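Local coordinates for protein separin (Saccharomyces cerevisiae, PDB 5U1T) that cleaves a cohesin subunit as a caspase-like cysteine protease at anaphase onset, so that sister chromatids can separate, and is kept inactive by securin for most of the cell cycle, at residues S158-R162 / E380-D384; Q1268-S1272 / E1329-S1333. All blocks are in the same frame, centred on the assembly; numbering follows the deposited sequence.

Contact 1: residues S158-R162 / E380-D384; sequences SHDKR and EICID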
ATOM      1  N   SER A 158     -32.390  55.224 -30.209  1.00 64.98           N
ATOM      2  CA  SER A 158     -33.603  54.867 -29.467  1.00 68.13           C
ATOM      3  C   SER A 158     -33.234  54.121 -28.186  1.00 70.75           C
ATOM      4  O   SER A 158     -33.681  54.479 -27.107  1.00 73.70           O
ATOM      5  CB  SER A 158     -34.551  54.011 -30.327  1.00 72.70           C
ATOM      6  OG  SER A 158     -35.726  53.626 -29.618  1.00 75.92           O
ATOM      7  N   HIS A 159     -32.401  53.093 -28.321  1.00 78.79           N
ATOM      8  CA  HIS A 159     -31.934  52.315 -27.179  1.00 71.78           C
ATOM      9  C   HIS A 159     -30.489  52.635 -26.827  1.00 72.21           C
ATOM     10  O   HIS A 159     -29.699  51.729 -26.580  1.00 75.29           O
ATOM     11  CB  HIS A 159     -32.064  50.824 -27.454  1.00 64.27           C
ATOM     12  CG  HIS A 159     -33.466  50.387 -27.711  1.00 69.64           C
ATOM     13  ND1 HIS A 159     -33.950  50.147 -28.980  1.00 76.26           N
ATOM     14  CD2 HIS A 159     -34.494  50.154 -26.863  1.00 72.36           C
ATOM     15  CE1 HIS A 159     -35.215  49.779 -28.901  1.00 78.12           C
ATOM     16  NE2 HIS A 159     -35.570  49.777 -27.626  1.00 79.93           N
ATOM     17  N   ASP A 160     -30.161  53.926 -26.806  1.00 69.70           N
ATOM     18  CA  ASP A 160     -28.840  54.414 -26.418  1.00 72.46           C
ATOM     19  C   ASP A 160     -28.362  53.896 -25.055  1.00 75.37           C
ATOM     20  O   ASP A 160     -27.160  53.720 -24.850  1.00 74.55           O
ATOM     21  CB  ASP A 160     -28.835  55.944 -26.406  1.00 72.25           C
ATOM     22  CG  ASP A 160     -29.941  56.522 -25.547  1.00 70.86           C
ATOM     23  OD1 ASP A 160     -30.592  55.759 -24.798  1.00 71.50           O
ATOM     24  OD2 ASP A 160     -30.155  57.746 -25.618  1.00 76.85           O
ATOM     25  N   LYS A 161     -29.295  53.669 -24.129  1.00 76.03           N
ATOM     26  CA  LYS A 161     -28.964  53.135 -22.809  1.00 76.10           C
ATOM     27  C   LYS A 161     -28.245  51.797 -22.906  1.00 78.45           C
ATOM     28  O   LYS A 161     -27.389  51.462 -22.080  1.00 72.40           O
ATOM     29  CB  LYS A 161     -30.225  52.980 -21.962  1.00 71.42           C
ATOM     30  CG  LYS A 161     -30.534  54.192 -21.134  1.00 73.84           C
ATOM     31  CD  LYS A 161     -32.020  54.449 -21.049  1.00 84.70           C
ATOM     32  CE  LYS A 161     -32.607  53.958 -19.737  1.00 85.72           C
ATOM     33  NZ  LYS A 161     -33.980  54.535 -19.511  1.00 93.08           N
ATOM     34  N   ARG A 162     -28.601  51.030 -23.925  1.00 77.00           N
ATOM     35  CA  ARG A 162     -28.062  49.701 -24.087  1.00 66.03           C
ATOM     36  C   ARG A 162     -26.875  49.684 -25.029  1.00 71.13           C
ATOM     37  O   ARG A 162     -25.864  49.045 -24.740  1.00 74.82           O
ATOM     38  CB  ARG A 162     -29.145  48.760 -24.588  1.00 63.35           C
ATOM     39  CG  ARG A 162     -28.606  47.523 -25.230  1.00 65.56           C
ATOM     40  CD  ARG A 162     -29.723  46.624 -25.673  1.00 65.99           C
ATOM     41  NE  ARG A 162     -29.207  45.429 -26.318  1.00 65.97           N
ATOM     42  CZ  ARG A 162     -29.965  44.490 -26.867  1.00 71.79           C
ATOM     43  NH1 ARG A 162     -29.397  43.428 -27.422  1.00 77.95           N
ATOM     44  NH2 ARG A 162     -31.284  44.606 -26.853  1.00 69.46           N
ATOM     45  N   GLU A 380     -34.930  39.953 -26.467  1.00 80.37           N
ATOM     46  CA  GLU A 380     -34.403  41.291 -26.647  1.00 79.92           C
ATOM     47  C   GLU A 380     -34.938  42.239 -25.576  1.00 79.59           C
ATOM     48  O   GLU A 380     -34.233  43.149 -25.140  1.00 77.30           O
ATOM     49  CB  GLU A 380     -34.743  41.805 -28.049  1.00 83.47           C
ATOM     50  CG  GLU A 380     -33.856  41.223 -29.126  1.00 78.83           C
ATOM     51  CD  GLU A 380     -32.383  41.376 -28.782  1.00 89.20           C
ATOM     52  OE1 GLU A 380     -31.636  40.371 -28.855  1.00 96.16           O
ATOM     53  OE2 GLU A 380     -31.971  42.503 -28.427  1.00 83.86           O
ATOM     54  N   ILE A 381     -36.180  42.024 -25.154  1.00 77.33           N
ATOM     55  CA  ILE A 381     -36.758  42.829 -24.088  1.00 80.65           C
ATOM     56  C   ILE A 381     -35.964  42.630 -22.802  1.00 79.26           C
ATOM     57  O   ILE A 381     -35.628  43.593 -22.113  1.00 77.06           O
ATOM     58  CB  ILE A 381     -38.249  42.483 -23.851  1.00 84.37           C
ATOM     59  CG1 ILE A 381     -39.124  43.117 -24.937  1.00 82.80           C
ATOM     60  CG2 ILE A 381     -38.698  42.966 -22.483  1.00 83.52           C
ATOM     61  CD1 ILE A 381     -39.727  44.448 -24.539  1.00 82.27           C
ATOM     62  N   CYS A 382     -35.642  41.376 -22.500  1.00 76.33           N
ATOM     63  CA  CYS A 382     -34.883  41.059 -21.300  1.00 73.66           C
ATOM     64  C   CYS A 382     -33.521  41.731 -21.280  1.00 75.74           C
ATOM     65  O   CYS A 382     -33.063  42.152 -20.231  1.00 77.62           O
ATOM     66  CB  CYS A 382     -34.725  39.553 -21.158  1.00 67.98           C
ATOM     67  SG  CYS A 382     -36.302  38.740 -20.899  1.00 71.85           S
ATOM     68  N   ILE A 383     -32.877  41.855 -22.430  1.00 73.50           N
ATOM     69  CA  ILE A 383     -31.600  42.553 -22.475  1.00 75.54           C
ATOM     70  C   ILE A 383     -31.775  44.082 -22.355  1.00 77.73           C
ATOM     71  O   ILE A 383     -30.915  44.764 -21.796  1.00 80.24           O
ATOM     72  CB  ILE A 383     -30.837  42.188 -23.758  1.00 74.04           C
ATOM     73  CG1 ILE A 383     -30.687  40.673 -23.844  1.00 68.02           C
ATOM     74  CG2 ILE A 383     -29.470  42.847 -23.791  1.00 68.07           C
ATOM     75  CD1 ILE A 383     -30.068  40.211 -25.115  1.00 71.36           C
ATOM     76  N   ASP A 384     -32.890  44.622 -22.849  1.00 79.61           N
ATOM     77  CA  ASP A 384     -33.180  46.049 -22.690  1.00 77.47           C
ATOM     78  C   ASP A 384     -33.431  46.392 -21.225  1.00 77.26           C
ATOM     79  O   ASP A 384     -33.226  47.523 -20.795  1.00 72.12           O
ATOM     80  CB  ASP A 384     -34.403  46.457 -23.516  1.00 84.81           C
ATOM     81  CG  ASP A 384     -34.141  46.451 -25.018  1.00 84.76           C
ATOM     82  OD1 ASP A 384     -33.015  46.121 -25.438  1.00 83.98           O
ATOM     83  OD2 ASP A 384     -35.074  46.771 -25.787  1.00 87.29           O
TER
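Arg162, on the short helix 160-163, and Asp384, at the end of helix 365-384, bring the two backbones to 6.4 Å between their CA atoms. Arg162 does most of the work. Its CG stands anti to the backbone N (chi1 160°) and the chain runs straight on to NE, which carries the guanidinium across to the second helix. There it grips Glu380 end-on. Arg162 NH1 and NH2 both bond Glu380 OE2, at 2.9 Å and 2.7 Å, and the guanidinium and carboxylate planes are only 18° apart. Arg162 NH2 also reaches Asp384 OD1 at 2.7 Å, but that carboxylate is turned 65° out of the guanidinium plane. The three residues form a salt-bridge network between two helices of the helical region, with acceptors one helical turn apart. Asp120 adds a further carboxylate at NH1, and Arg334 of helix 319-336 pairs with Asp384 OD2. Ile383 packs from another direction: its CG2 lies over the centre of one guanidinium face, 3.5 Å from Arg162 CZ. Several bonds in the plane and a methyl on one face would fix the rotation of the group. The His159 ring lies obliquely beside Asp384, while its NE2 is hydrogen-bonded to Arg334 O.

Contact 2: residues Q1268-S1272 / E1329-S1333; sequences QNLPS and EIDFS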
ATOM      1  N   GLN A1268      41.616 -40.399  53.511  1.00 54.12           N
ATOM      2  CA  GLN A1268      43.009 -40.675  53.798  1.00 54.42           C
ATOM      3  C   GLN A1268      43.947 -40.201  52.693  1.00 54.04           C
ATOM      4  O   GLN A1268      45.157 -40.152  52.891  1.00 57.04           O
ATOM      5  CB  GLN A1268      43.203 -42.171  54.060  1.00 53.24           C
ATOM      6  CG  GLN A1268      43.176 -43.051  52.825  1.00 62.88           C
ATOM      7  CD  GLN A1268      43.337 -44.556  53.150  1.00 72.82           C
ATOM      8  OE1 GLN A1268      42.356 -45.337  53.102  1.00 67.83           O
ATOM      9  NE2 GLN A1268      44.581 -44.961  53.479  1.00 66.22           N
ATOM     10  N   ASN A1269      43.401 -39.806  51.550  1.00 54.74           N
ATOM     11  CA  ASN A1269      44.245 -39.520  50.394  1.00 51.39           C
ATOM     12  C   ASN A1269      44.164 -38.104  49.815  1.00 53.37           C
ATOM     13  O   ASN A1269      44.982 -37.740  48.968  1.00 51.01           O
ATOM     14  CB  ASN A1269      43.931 -40.530  49.303  1.00 50.84           C
ATOM     15  CG  ASN A1269      44.407 -41.904  49.654  1.00 57.96           C
ATOM     16  OD1 ASN A1269      45.554 -42.075  50.076  1.00 59.14           O
ATOM     17  ND2 ASN A1269      43.529 -42.902  49.517  1.00 57.49           N
ATOM     18  N   LEU A1270      43.188 -37.323  50.277  1.00 48.42           N
ATOM     19  CA  LEU A1270      43.065 -35.908  49.911  1.00 49.58           C
ATOM     20  C   LEU A1270      43.650 -34.980  50.985  1.00 47.77           C
ATOM     21  O   LEU A1270      43.203 -34.996  52.124  1.00 49.49           O
ATOM     22  CB  LEU A1270      41.600 -35.547  49.680  1.00 50.17           C
ATOM     23  CG  LEU A1270      40.991 -35.666  48.290  1.00 49.87           C
ATOM     24  CD1 LEU A1270      41.553 -36.835  47.535  1.00 42.55           C
ATOM     25  CD2 LEU A1270      39.484 -35.775  48.429  1.00 51.35           C
ATOM     26  N   PRO A1271      44.622 -34.138  50.609  1.00 47.19           N
ATOM     27  CA  PRO A1271      45.308 -33.253  51.554  1.00 44.82           C
ATOM     28  C   PRO A1271      44.355 -32.470  52.445  1.00 49.57           C
ATOM     29  O   PRO A1271      44.660 -32.233  53.612  1.00 55.04           O
ATOM     30  CB  PRO A1271      46.084 -32.292  50.655  1.00 39.58           C
ATOM     31  CG  PRO A1271      46.134 -32.903  49.348  1.00 48.78           C
ATOM     32  CD  PRO A1271      45.007 -33.871  49.214  1.00 53.26           C
ATOM     33  N   SER A1272      43.214 -32.071  51.907  1.00 52.85           N
ATOM     34  CA  SER A1272      42.280 -31.265  52.665  1.00 51.35           C
ATOM     35  C   SER A1272      41.651 -32.053  53.798  1.00 50.96           C
ATOM     36  O   SER A1272      41.480 -31.536  54.903  1.00 49.57           O
ATOM     37  CB  SER A1272      41.188 -30.719  51.757  1.00 50.07           C
ATOM     38  OG  SER A1272      40.593 -29.594  52.368  1.00 49.73           O
ATOM     39  N   GLU A1329      49.918 -33.047  45.962  1.00 54.47           N
ATOM     40  CA  GLU A1329      49.961 -33.793  47.199  1.00 50.97           C
ATOM     41  C   GLU A1329      48.753 -34.681  47.390  1.00 55.58           C
ATOM     42  O   GLU A1329      48.477 -35.105  48.499  1.00 58.76           O
ATOM     43  CB  GLU A1329      50.093 -32.845  48.400  1.00 58.34           C
ATOM     44  CG  GLU A1329      49.656 -31.418  48.170  1.00 53.73           C
ATOM     45  CD  GLU A1329      49.721 -30.580  49.433  1.00 63.17           C
ATOM     46  OE1 GLU A1329      49.824 -31.165  50.541  1.00 75.15           O
ATOM     47  OE2 GLU A1329      49.679 -29.330  49.332  1.00 63.95           O
ATOM     48  N   ILE A1330      48.018 -34.959  46.320  1.00 55.12           N
ATOM     49  CA  ILE A1330      47.033 -36.021  46.385  1.00 54.63           C
ATOM     50  C   ILE A1330      47.784 -37.325  46.151  1.00 53.86           C
ATOM     51  O   ILE A1330      48.676 -37.380  45.301  1.00 55.60           O
ATOM     52  CB  ILE A1330      45.913 -35.848  45.338  1.00 60.13           C
ATOM     53  CG1 ILE A1330      45.126 -34.555  45.596  1.00 56.21           C
ATOM     54  CG2 ILE A1330      44.995 -37.079  45.305  1.00 54.15           C
ATOM     55  CD1 ILE A1330      44.309 -34.086  44.415  1.00 55.21           C
ATOM     56  N   ASP A1331      47.455 -38.364  46.904  1.00 53.79           N
ATOM     57  CA  ASP A1331      48.068 -39.655  46.640  1.00 59.51           C
ATOM     58  C   ASP A1331      47.290 -40.411  45.573  1.00 55.74           C
ATOM     59  O   ASP A1331      46.445 -41.244  45.890  1.00 56.74           O
ATOM     60  CB  ASP A1331      48.157 -40.493  47.914  1.00 59.85           C
ATOM     61  CG  ASP A1331      49.100 -41.671  47.765  1.00 62.69           C
ATOM     62  OD1 ASP A1331      49.566 -41.926  46.630  1.00 63.18           O
ATOM     63  OD2 ASP A1331      49.368 -42.346  48.785  1.00 65.79           O
ATOM     64  N   PHE A1332      47.587 -40.122  44.310  1.00 61.66           N
ATOM     65  CA  PHE A1332      46.891 -40.749  43.188  1.00 58.61           C
ATOM     66  C   PHE A1332      47.162 -42.242  43.130  1.00 60.65           C
ATOM     67  O   PHE A1332      46.285 -43.004  42.743  1.00 60.48           O
ATOM     68  CB  PHE A1332      47.279 -40.088  41.862  1.00 60.76           C
ATOM     69  CG  PHE A1332      46.641 -38.748  41.651  1.00 59.66           C
ATOM     70  CD1 PHE A1332      45.346 -38.658  41.193  1.00 53.57           C
ATOM     71  CD2 PHE A1332      47.330 -37.583  41.933  1.00 55.99           C
ATOM     72  CE1 PHE A1332      44.749 -37.435  41.009  1.00 54.39           C
ATOM     73  CE2 PHE A1332      46.741 -36.355  41.745  1.00 60.60           C
ATOM     74  CZ  PHE A1332      45.443 -36.280  41.279  1.00 60.28           C
ATOM     75  N   SER A1333      48.367 -42.654  43.531  1.00 62.46           N
ATOM     76  CA  SER A1333      48.731 -44.068  43.515  1.00 62.31           C
ATOM     77  C   SER A1333      47.742 -44.838  44.367  1.00 62.08           C
ATOM     78  O   SER A1333      47.182 -45.856  43.942  1.00 61.82           O
ATOM     79  CB  SER A1333      50.146 -44.269  44.024  1.00 66.34           C
ATOM     80  OG  SER A1333      50.902 -43.093  43.787  1.00 76.53           O
TER
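Ile1330 has CG1 anti to its carbonyl carbon (chi1 -63°), which sets this branch against Pro1271 and leaves CG2 beside Asn1269 O and Leu1270 CD1. Asp1331 has CG anti to its backbone N (chi1 -165°), which places its carboxylate where OD1 takes a weak hydrogen bond from Met1334 N, as an N-cap side chain does. Segment 1268-1272 is a junction between two helices, and 1329-1333 leads from a loop into one. Leu1270 is the N-cap residue between helices 1252-1269 and 1271-1275. Asp1331 is the N-cap of helix 1332-1347 and the centre of an inverse gamma turn. One backbone hydrogen bond joins the two segments, from Asp1331 N to Asn1269 O at 3.3 Å. It is long but nearly straight, with an angle of 166° at the hydrogen, and it lies in the carbonyl plane. Asp1331 CB comes close to Asn1269 OD1, and the amide and carboxylate stand almost perpendicular. Asn1269 ND2 bonds Gln1338 OE1. Asn1269 thus links the end of helix 1252-1269 to the N-cap residue and to the body of helix 1332-1347. Apolar contacts add to this bond. Pro1271 CD rests on Ile1330 CG1 at 3.7 Å. Leu1270 and Ile1330 lie side by side and point the same way, with Leu1270 CD1 and Ile1330 CG2 4.1 Å apart. Both also touch helix 1303-1320, Leu1270 through Leu1318 and Ile1330 through Leu1315. At the exposed end, Glu1329 runs past the proline ring, and Pro1271 CG sits 3.3 Å from Glu1329 O.

Overall arrangement
The two contacts share no helix and lie on opposite sides of the chain's centre, with their own centres about 137 Å apart. Contact 1 is a surface contact among the N-terminal helices. Contact 2 is buried and belongs to the peptidase C50 part of the chain, though away from the probable active-site cysteine. Their chemistry differs accordingly. At 158-162 / 380-384 charged side chains make the link. At 1268-1272 / 1329-1333 a backbone bond and apolar side chains do so. The sequence span differs too: 217 residues separate the segments of contact 1, and 56 those of contact 2. Both contacts involve places where helices start or end.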